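Long-range contacts in Rpb7-binding protein seb1 (Schizosaccharomyces pombe 972h-, PDB 5MDT), which probably recognises the C-terminal domain of RNA polymerase II through its CTD-interacting domain and, by also binding nascent RNA, drives transcription termination: residues 9-14 with 48-53; 69-74 with 130-135. All coordinates share one frame; numbering follows the deposited sequence.

Interaction 1 of 2, residues 9-14 with 48-53; sequences GILDSL and YKYAKR
With CG anti to the backbone N (chi1 171°), Tyr-50 swings its ring off helix 40-53 toward helix 4-16, where it meets Leu-11 and Leu-14. Leu-11 has CG turned the other way, anti to its carbonyl carbon, which leaves CG beside the backbone N and the side chain facing the tyrosine: CD1 sits 4.0 Å from CB of Tyr-50, while CD2 lies over one face of the ring, 4.1 Å from Tyr-50 CG. The backbone of Leu-11 takes part as well, its carbonyl O standing 3.4 Å from Tyr-50 CE1. One turn further on, Leu-14 meets the far end of the ring at about a right angle, with CG 3.5 Å from the Tyr-50 hydroxyl OH and CD2 4.0 Å from Tyr-50 CZ.

On the solvent side of this apolar layer, Arg-53 reaches across to helix 4-16. Its chain is extended from CG to NE and lays one face of the guanidinium over CA of Tyr-50 in its own helix. NH2 of Arg-53 forms a salt bridge with OD1 of Asp-12 at 3.2 Å, the carboxylate and guanidinium planes being 61° apart, so the two groups do not lie in one plane. A water joins the same two atoms, donating to Asp-12 OD1 and accepting from Arg-53 NH2. The stronger acidic partner of Arg-53 is Glu-15, in a salt bridge with NE.

The two helices run nearly parallel, 12° apart, with segment axes 10.8 Å from each other, a wide spacing bridged by the long tyrosine. Leu-11 and Leu-14 also pack on Ile-65 of helix 59-79, and Tyr-50 on Ala-62 of the same helix. With the arginine charge shared between Asp-12 and Glu-15 and exposed to water, the Asp-12 pair probably adds only modestly to the apolar packing.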
ATOM      1  N   GLY A   9      -5.126 -15.273   3.958  1.00 35.85           N
ATOM      2  CA  GLY A   9      -4.360 -16.270   4.705  1.00 37.79           C
ATOM      3  C   GLY A   9      -2.901 -15.897   4.874  1.00 39.69           C
ATOM      4  O   GLY A   9      -2.320 -16.127   5.941  1.00 41.25           O
ATOM      5  N   ILE A  10      -2.290 -15.301   3.832  1.00 34.28           N
ATOM      6  CA  ILE A  10      -0.899 -14.807   3.908  1.00 34.00           C
ATOM      7  C   ILE A  10      -0.827 -13.623   4.910  1.00 35.54           C
ATOM      8  O   ILE A  10       0.095 -13.558   5.725  1.00 35.84           O
ATOM      9  CB  ILE A  10      -0.348 -14.403   2.519  1.00 36.34           C
ATOM     10  CG1 ILE A  10      -0.245 -15.652   1.604  1.00 38.70           C
ATOM     11  CG2 ILE A  10       1.038 -13.706   2.655  1.00 36.78           C
ATOM     12  CD1 ILE A  10      -0.161 -15.349   0.126  1.00 41.32           C
ATOM     13  N   LEU A  11      -1.808 -12.721   4.843  1.00 32.21           N
ATOM     14  CA  LEU A  11      -1.879 -11.576   5.774  1.00 30.75           C
ATOM     15  C   LEU A  11      -2.020 -12.053   7.228  1.00 37.58           C
ATOM     16  O   LEU A  11      -1.366 -11.498   8.125  1.00 37.14           O
ATOM     17  CB  LEU A  11      -3.012 -10.605   5.391  1.00 28.46           C
ATOM     18  CG  LEU A  11      -2.877  -9.862   4.051  1.00 30.02           C
ATOM     19  CD1 LEU A  11      -4.153  -9.076   3.745  1.00 29.91           C
ATOM     20  CD2 LEU A  11      -1.644  -8.945   4.017  1.00 30.58           C
ATOM     21  N   ASP A  12      -2.810 -13.127   7.451  1.00 36.98           N
ATOM     22  CA  ASP A  12      -2.952 -13.753   8.781  1.00 38.87           C
ATOM     23  C   ASP A  12      -1.613 -14.251   9.301  1.00 44.24           C
ATOM     24  O   ASP A  12      -1.290 -13.998  10.462  1.00 45.49           O
ATOM     25  CB  ASP A  12      -3.933 -14.929   8.728  1.00 41.50           C
ATOM     26  CG  ASP A  12      -5.388 -14.510   8.682  1.00 52.73           C
ATOM     27  OD1 ASP A  12      -5.685 -13.326   9.007  1.00 51.37           O
ATOM     28  OD2 ASP A  12      -6.235 -15.361   8.345  1.00 59.89           O
ATOM     29  N   SER A  13      -0.826 -14.953   8.450  1.00 41.26           N
ATOM     30  CA  SER A  13       0.509 -15.449   8.838  1.00 43.05           C
ATOM     31  C   SER A  13       1.442 -14.276   9.167  1.00 45.09           C
ATOM     32  O   SER A  13       2.146 -14.318  10.179  1.00 45.71           O
ATOM     33  CB  SER A  13       1.121 -16.292   7.723  1.00 47.29           C
ATOM     34  OG  SER A  13       0.370 -17.474   7.505  1.00 55.40           O
ATOM     35  N   LEU A  14       1.416 -13.219   8.345  1.00 40.61           N
ATOM     36  CA  LEU A  14       2.267 -12.036   8.561  1.00 39.65           C
ATOM     37  C   LEU A  14       1.939 -11.337   9.877  1.00 41.29           C
ATOM     38  O   LEU A  14       2.845 -10.865  10.574  1.00 40.28           O
ATOM     39  CB  LEU A  14       2.130 -11.067   7.380  1.00 37.61           C
ATOM     40  CG  LEU A  14       3.166  -9.949   7.284  1.00 42.42           C
ATOM     41  CD1 LEU A  14       4.587 -10.515   6.994  1.00 42.99           C
ATOM     42  CD2 LEU A  14       2.770  -8.978   6.184  1.00 44.74           C
ATOM     43  N   TYR A  48      -6.283  -2.769   3.782  1.00 26.57           N
ATOM     44  CA  TYR A  48      -6.721  -1.751   4.729  1.00 25.94           C
ATOM     45  C   TYR A  48      -7.035  -2.420   6.082  1.00 28.35           C
ATOM     46  O   TYR A  48      -6.529  -1.977   7.107  1.00 28.06           O
ATOM     47  CB  TYR A  48      -7.967  -1.022   4.171  1.00 26.74           C
ATOM     48  CG  TYR A  48      -8.573  -0.019   5.140  1.00 26.51           C
ATOM     49  CD1 TYR A  48      -8.051   1.268   5.264  1.00 29.32           C
ATOM     50  CD2 TYR A  48      -9.590  -0.395   6.014  1.00 27.75           C
ATOM     51  CE1 TYR A  48      -8.597   2.191   6.163  1.00 30.29           C
ATOM     52  CE2 TYR A  48     -10.164   0.522   6.897  1.00 28.70           C
ATOM     53  CZ  TYR A  48      -9.650   1.806   6.984  1.00 33.08           C
ATOM     54  OH  TYR A  48     -10.230   2.680   7.875  1.00 33.58           O
ATOM     55  N   LYS A  49      -7.806  -3.524   6.072  1.00 25.17           N
ATOM     56  CA  LYS A  49      -8.194  -4.216   7.329  1.00 25.16           C
ATOM     57  C   LYS A  49      -6.954  -4.757   8.052  1.00 28.28           C
ATOM     58  O   LYS A  49      -6.804  -4.543   9.265  1.00 28.48           O
ATOM     59  CB  LYS A  49      -9.178  -5.353   7.041  1.00 27.34           C
ATOM     60  CG  LYS A  49     -10.560  -4.785   6.704  1.00 27.00           C
ATOM     61  CD  LYS A  49     -11.547  -5.882   6.227  1.00 30.14           C
ATOM     62  CE  LYS A  49     -11.947  -6.945   7.230  1.00 34.22           C
ATOM     63  NZ  LYS A  49     -12.588  -6.389   8.424  1.00 29.51           N
ATOM     64  N   TYR A  50      -6.028  -5.353   7.303  1.00 25.11           N
ATOM     65  CA  TYR A  50      -4.794  -5.851   7.922  1.00 25.28           C
ATOM     66  C   TYR A  50      -3.999  -4.710   8.534  1.00 28.98           C
ATOM     67  O   TYR A  50      -3.609  -4.807   9.701  1.00 29.54           O
ATOM     68  CB  TYR A  50      -3.919  -6.620   6.895  1.00 26.35           C
ATOM     69  CG  TYR A  50      -2.546  -6.954   7.464  1.00 27.82           C
ATOM     70  CD1 TYR A  50      -2.389  -7.953   8.422  1.00 29.69           C
ATOM     71  CD2 TYR A  50      -1.412  -6.245   7.067  1.00 28.68           C
ATOM     72  CE1 TYR A  50      -1.138  -8.238   8.980  1.00 32.75           C
ATOM     73  CE2 TYR A  50      -0.162  -6.498   7.647  1.00 29.77           C
ATOM     74  CZ  TYR A  50      -0.032  -7.506   8.589  1.00 33.76           C
ATOM     75  OH  TYR A  50       1.165  -7.788   9.195  1.00 33.75           O
ATOM     76  N   ALA A  51      -3.746  -3.622   7.760  1.00 26.93           N
ATOM     77  CA  ALA A  51      -2.930  -2.506   8.282  1.00 28.45           C
ATOM     78  C   ALA A  51      -3.510  -1.914   9.558  1.00 31.90           C
ATOM     79  O   ALA A  51      -2.782  -1.614  10.502  1.00 32.86           O
ATOM     80  CB  ALA A  51      -2.802  -1.425   7.234  1.00 29.34           C
ATOM     81  N   LYS A  52      -4.826  -1.797   9.611  1.00 29.17           N
ATOM     82  CA  LYS A  52      -5.463  -1.170  10.782  1.00 30.17           C
ATOM     83  C   LYS A  52      -5.419  -2.078  12.009  1.00 33.48           C
ATOM     84  O   LYS A  52      -5.225  -1.574  13.105  1.00 34.52           O
ATOM     85  CB  LYS A  52      -6.915  -0.799  10.419  1.00 31.52           C
ATOM     86  CG  LYS A  52      -7.030   0.364   9.407  1.00 32.60           C
ATOM     87  CD  LYS A  52      -6.573   1.750   9.963  1.00 36.80           C
ATOM     88  CE  LYS A  52      -7.599   2.334  10.901  1.00 39.59           C
ATOM     89  NZ  LYS A  52      -7.156   3.623  11.531  1.00 38.68           N
ATOM     90  N   ARG A  53      -5.535  -3.416  11.841  1.00 30.36           N
ATOM     91  CA  ARG A  53      -5.518  -4.314  13.020  1.00 31.33           C
ATOM     92  C   ARG A  53      -4.132  -4.759  13.433  1.00 34.42           C
ATOM     93  O   ARG A  53      -3.957  -5.254  14.541  1.00 36.42           O
ATOM     94  CB  ARG A  53      -6.402  -5.564  12.801  1.00 31.69           C
ATOM     95  CG  ARG A  53      -5.824  -6.602  11.833  1.00 36.32           C
ATOM     96  CD  ARG A  53      -6.792  -7.769  11.586  1.00 34.25           C
ATOM     97  NE  ARG A  53      -6.093  -8.854  10.886  1.00 38.52           N
ATOM     98  CZ  ARG A  53      -6.224  -9.131   9.593  1.00 40.88           C
ATOM     99  NH1 ARG A  53      -7.109  -8.488   8.849  1.00 30.48           N
ATOM    100  NH2 ARG A  53      -5.507 -10.115   9.050  1.00 39.65           N
TER
HETATM  101  O   HOH W   1      -6.362 -11.427   6.655  1.00 38.63           O

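Interaction 2 of 2, residues 69-74 with 130-135; sequences IVRSFQ and EKASTF
This is a side-chain-to-turn contact, in which one face of helix 59-79 meets the turn that leaves helix 119-131, a Schellman motif with positive phi at Ser-133. Gln-74 carries its polar half: with CG anti to the backbone N and the chain extended beyond it, the amide is carried out to the turn and grips it at two points. NE2 of Gln-74 donates to the backbone O of Ala-132 at 2.8 Å (N-H...O 151°), with that oxygen lying 21° out of the amide plane. On the other branch, OE1 of Gln-74 accepts from OG1 of Thr-134 at 2.9 Å, the hydroxyl tilted 28° from the carbonyl plane. Together the bonds fix which way round the amide sits. A leucine here would probably leave the Ala-132 carbonyl and the Thr-134 hydroxyl without these mates and let the turn shift against the helix.

One turn back, Val-70 supplies the apolar half: CG1 lies 3.9 Å from Thr-134 CG2, and CG2 lies 4.0 Å from Phe-135 CZ. Trp-96 of helix 92-113 touches Val-70 and Gln-74 and hydrogen-bonds through NE1 to the Thr-134 carbonyl O, and Trp-129 of helix 119-131 packs edge-to-face with Phe-135.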
ATOM      1  N   ILE A  69       1.678  -3.321  -4.249  1.00 31.60           N
ATOM      2  CA  ILE A  69       0.400  -3.493  -4.948  1.00 32.09           C
ATOM      3  C   ILE A  69       0.021  -2.256  -5.789  1.00 37.11           C
ATOM      4  O   ILE A  69      -0.330  -2.428  -6.950  1.00 38.20           O
ATOM      5  CB  ILE A  69      -0.679  -3.903  -3.934  1.00 33.75           C
ATOM      6  CG1 ILE A  69      -0.443  -5.379  -3.504  1.00 34.50           C
ATOM      7  CG2 ILE A  69      -2.082  -3.739  -4.572  1.00 36.18           C
ATOM      8  CD1 ILE A  69      -1.294  -5.849  -2.357  1.00 35.18           C
ATOM      9  N   VAL A  70       0.112  -1.027  -5.220  1.00 32.84           N
ATOM     10  CA  VAL A  70      -0.268   0.194  -5.947  1.00 34.83           C
ATOM     11  C   VAL A  70       0.610   0.404  -7.183  1.00 39.33           C
ATOM     12  O   VAL A  70       0.077   0.667  -8.260  1.00 39.97           O
ATOM     13  CB  VAL A  70      -0.379   1.474  -5.065  1.00 38.35           C
ATOM     14  CG1 VAL A  70       0.988   1.967  -4.565  1.00 38.65           C
ATOM     15  CG2 VAL A  70      -1.124   2.587  -5.805  1.00 40.01           C
ATOM     16  N   ARG A  71       1.930   0.218  -7.048  1.00 36.36           N
ATOM     17  CA  ARG A  71       2.825   0.370  -8.205  1.00 38.92           C
ATOM     18  C   ARG A  71       2.587  -0.716  -9.276  1.00 43.55           C
ATOM     19  O   ARG A  71       2.722  -0.436 -10.465  1.00 46.35           O
ATOM     20  CB  ARG A  71       4.273   0.436  -7.756  1.00 40.21           C
ATOM     21  CG  ARG A  71       4.619   1.784  -7.103  1.00 42.78           C
ATOM     22  CD  ARG A  71       6.116   1.984  -6.892  1.00 44.93           C
ATOM     23  NE  ARG A  71       6.641   1.049  -5.896  1.00 46.17           N
ATOM     24  CZ  ARG A  71       7.265  -0.092  -6.177  1.00 64.61           C
ATOM     25  NH1 ARG A  71       7.500  -0.437  -7.439  1.00 52.96           N
ATOM     26  NH2 ARG A  71       7.656  -0.899  -5.198  1.00 52.16           N
ATOM     27  N   SER A  72       2.170  -1.925  -8.857  1.00 38.85           N
ATOM     28  CA  SER A  72       1.852  -3.008  -9.797  1.00 40.42           C
ATOM     29  C   SER A  72       0.545  -2.720 -10.544  1.00 43.39           C
ATOM     30  O   SER A  72       0.531  -2.869 -11.755  1.00 45.91           O
ATOM     31  CB  SER A  72       1.836  -4.356  -9.095  1.00 43.49           C
ATOM     32  OG  SER A  72       3.161  -4.695  -8.715  1.00 47.40           O
ATOM     33  N   PHE A  73      -0.501  -2.179  -9.863  1.00 38.37           N
ATOM     34  CA  PHE A  73      -1.728  -1.760 -10.557  1.00 37.96           C
ATOM     35  C   PHE A  73      -1.421  -0.610 -11.517  1.00 43.34           C
ATOM     36  O   PHE A  73      -1.944  -0.588 -12.626  1.00 44.50           O
ATOM     37  CB  PHE A  73      -2.806  -1.296  -9.562  1.00 37.18           C
ATOM     38  CG  PHE A  73      -3.522  -2.355  -8.750  1.00 35.57           C
ATOM     39  CD1 PHE A  73      -3.962  -3.534  -9.345  1.00 39.92           C
ATOM     40  CD2 PHE A  73      -3.884  -2.112  -7.429  1.00 34.69           C
ATOM     41  CE1 PHE A  73      -4.682  -4.489  -8.607  1.00 39.73           C
ATOM     42  CE2 PHE A  73      -4.631  -3.053  -6.703  1.00 35.82           C
ATOM     43  CZ  PHE A  73      -5.026  -4.232  -7.294  1.00 34.37           C
ATOM     44  N   GLN A  74      -0.582   0.355 -11.086  1.00 40.50           N
ATOM     45  CA  GLN A  74      -0.168   1.488 -11.920  1.00 43.29           C
ATOM     46  C   GLN A  74       0.523   0.974 -13.197  1.00 50.46           C
ATOM     47  O   GLN A  74       0.198   1.438 -14.300  1.00 51.38           O
ATOM     48  CB  GLN A  74       0.763   2.428 -11.131  1.00 44.79           C
ATOM     49  CG  GLN A  74       1.320   3.569 -11.992  1.00 51.01           C
ATOM     50  CD  GLN A  74       2.388   4.406 -11.342  1.00 61.46           C
ATOM     51  OE1 GLN A  74       3.046   3.997 -10.376  1.00 50.86           O
ATOM     52  NE2 GLN A  74       2.619   5.590 -11.904  1.00 58.56           N
ATOM     53  N   GLU A 130       7.145   9.430  -5.921  1.00 55.17           N
ATOM     54  CA  GLU A 130       7.421  10.656  -6.667  1.00 59.43           C
ATOM     55  C   GLU A 130       8.114  10.327  -7.996  1.00 67.16           C
ATOM     56  O   GLU A 130       7.719  10.852  -9.040  1.00 70.30           O
ATOM     57  CB  GLU A 130       8.265  11.616  -5.813  1.00 62.67           C
ATOM     58  CG  GLU A 130       8.518  12.971  -6.450  1.00 76.94           C
ATOM     59  CD  GLU A 130       9.087  13.976  -5.470  1.00100.02           C
ATOM     60  OE1 GLU A 130      10.152  13.691  -4.875  1.00 88.18           O
ATOM     61  OE2 GLU A 130       8.445  15.032  -5.268  1.00100.47           O
ATOM     62  N   LYS A 131       9.125   9.437  -7.946  1.00 63.43           N
ATOM     63  CA  LYS A 131       9.920   8.986  -9.087  1.00 65.70           C
ATOM     64  C   LYS A 131       9.057   8.201 -10.089  1.00 67.73           C
ATOM     65  O   LYS A 131       9.228   8.358 -11.302  1.00 70.24           O
ATOM     66  CB  LYS A 131      11.103   8.133  -8.580  1.00 67.60           C
ATOM     67  CG  LYS A 131      12.134   7.746  -9.637  1.00 85.81           C
ATOM     68  CD  LYS A 131      13.087   6.685  -9.099  1.00 96.31           C
ATOM     69  CE  LYS A 131      14.045   6.176 -10.148  1.00110.18           C
ATOM     70  NZ  LYS A 131      14.998   5.186  -9.580  1.00117.54           N
ATOM     71  N   ALA A 132       8.130   7.371  -9.580  1.00 59.82           N
ATOM     72  CA  ALA A 132       7.244   6.563 -10.414  1.00 58.38           C
ATOM     73  C   ALA A 132       5.969   7.327 -10.806  1.00 61.86           C
ATOM     74  O   ALA A 132       5.157   6.784 -11.557  1.00 62.18           O
ATOM     75  CB  ALA A 132       6.890   5.270  -9.684  1.00 55.33           C
ATOM     76  N   SER A 133       5.792   8.580 -10.298  1.00 58.81           N
ATOM     77  CA  SER A 133       4.602   9.435 -10.484  1.00 59.67           C
ATOM     78  C   SER A 133       3.301   8.678 -10.061  1.00 58.86           C
ATOM     79  O   SER A 133       2.239   8.860 -10.661  1.00 59.48           O
ATOM     80  CB  SER A 133       4.511   9.949 -11.922  1.00 68.09           C
ATOM     81  OG  SER A 133       5.685  10.639 -12.312  1.00 79.64           O
ATOM     82  N   THR A 134       3.405   7.836  -9.010  1.00 51.42           N
ATOM     83  CA  THR A 134       2.313   6.992  -8.485  1.00 47.08           C
ATOM     84  C   THR A 134       1.157   7.835  -7.938  1.00 52.08           C
ATOM     85  O   THR A 134      -0.011   7.492  -8.133  1.00 50.28           O
ATOM     86  CB  THR A 134       2.873   5.999  -7.441  1.00 49.94           C
ATOM     87  OG1 THR A 134       3.988   5.312  -7.994  1.00 49.20           O
ATOM     88  CG2 THR A 134       1.839   4.972  -6.965  1.00 45.36           C
ATOM     89  N   PHE A 135       1.491   8.924  -7.243  1.00 51.03           N
ATOM     90  CA  PHE A 135       0.515   9.825  -6.638  1.00 52.05           C
ATOM     91  C   PHE A 135       0.763  11.267  -7.079  1.00 63.24           C
ATOM     92  O   PHE A 135       1.922  11.623  -7.315  1.00 64.17           O
ATOM     93  CB  PHE A 135       0.585   9.725  -5.100  1.00 50.84           C
ATOM     94  CG  PHE A 135       0.268   8.352  -4.548  1.00 48.50           C
ATOM     95  CD1 PHE A 135      -0.905   7.698  -4.897  1.00 50.28           C
ATOM     96  CD2 PHE A 135       1.143   7.716  -3.673  1.00 48.56           C
ATOM     97  CE1 PHE A 135      -1.186   6.416  -4.400  1.00 48.20           C
ATOM     98  CE2 PHE A 135       0.843   6.449  -3.153  1.00 48.11           C
ATOM     99  CZ  PHE A 135      -0.313   5.806  -3.526  1.00 44.80           C
TER

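Helix 59-79 is common ground: interaction 2 uses it directly through residues 69-74, whereas in interaction 1 it packs against Leu-11, Leu-14 and Tyr-50, from both helix 4-16 and helix 40-53. The two contacts sit on opposite sides of the chain's centre, about 22 Å apart between their centres, and do not touch. Interaction 1 is a buried contact with its charges at the solvent-exposed margin; interaction 2 is partly buried, its main polar group a buried glutamine. The first joins two helices through apolar packing. The second joins a helix to a turn and has neutral hydrogen bonds centred on that glutamine, beside its apolar packing.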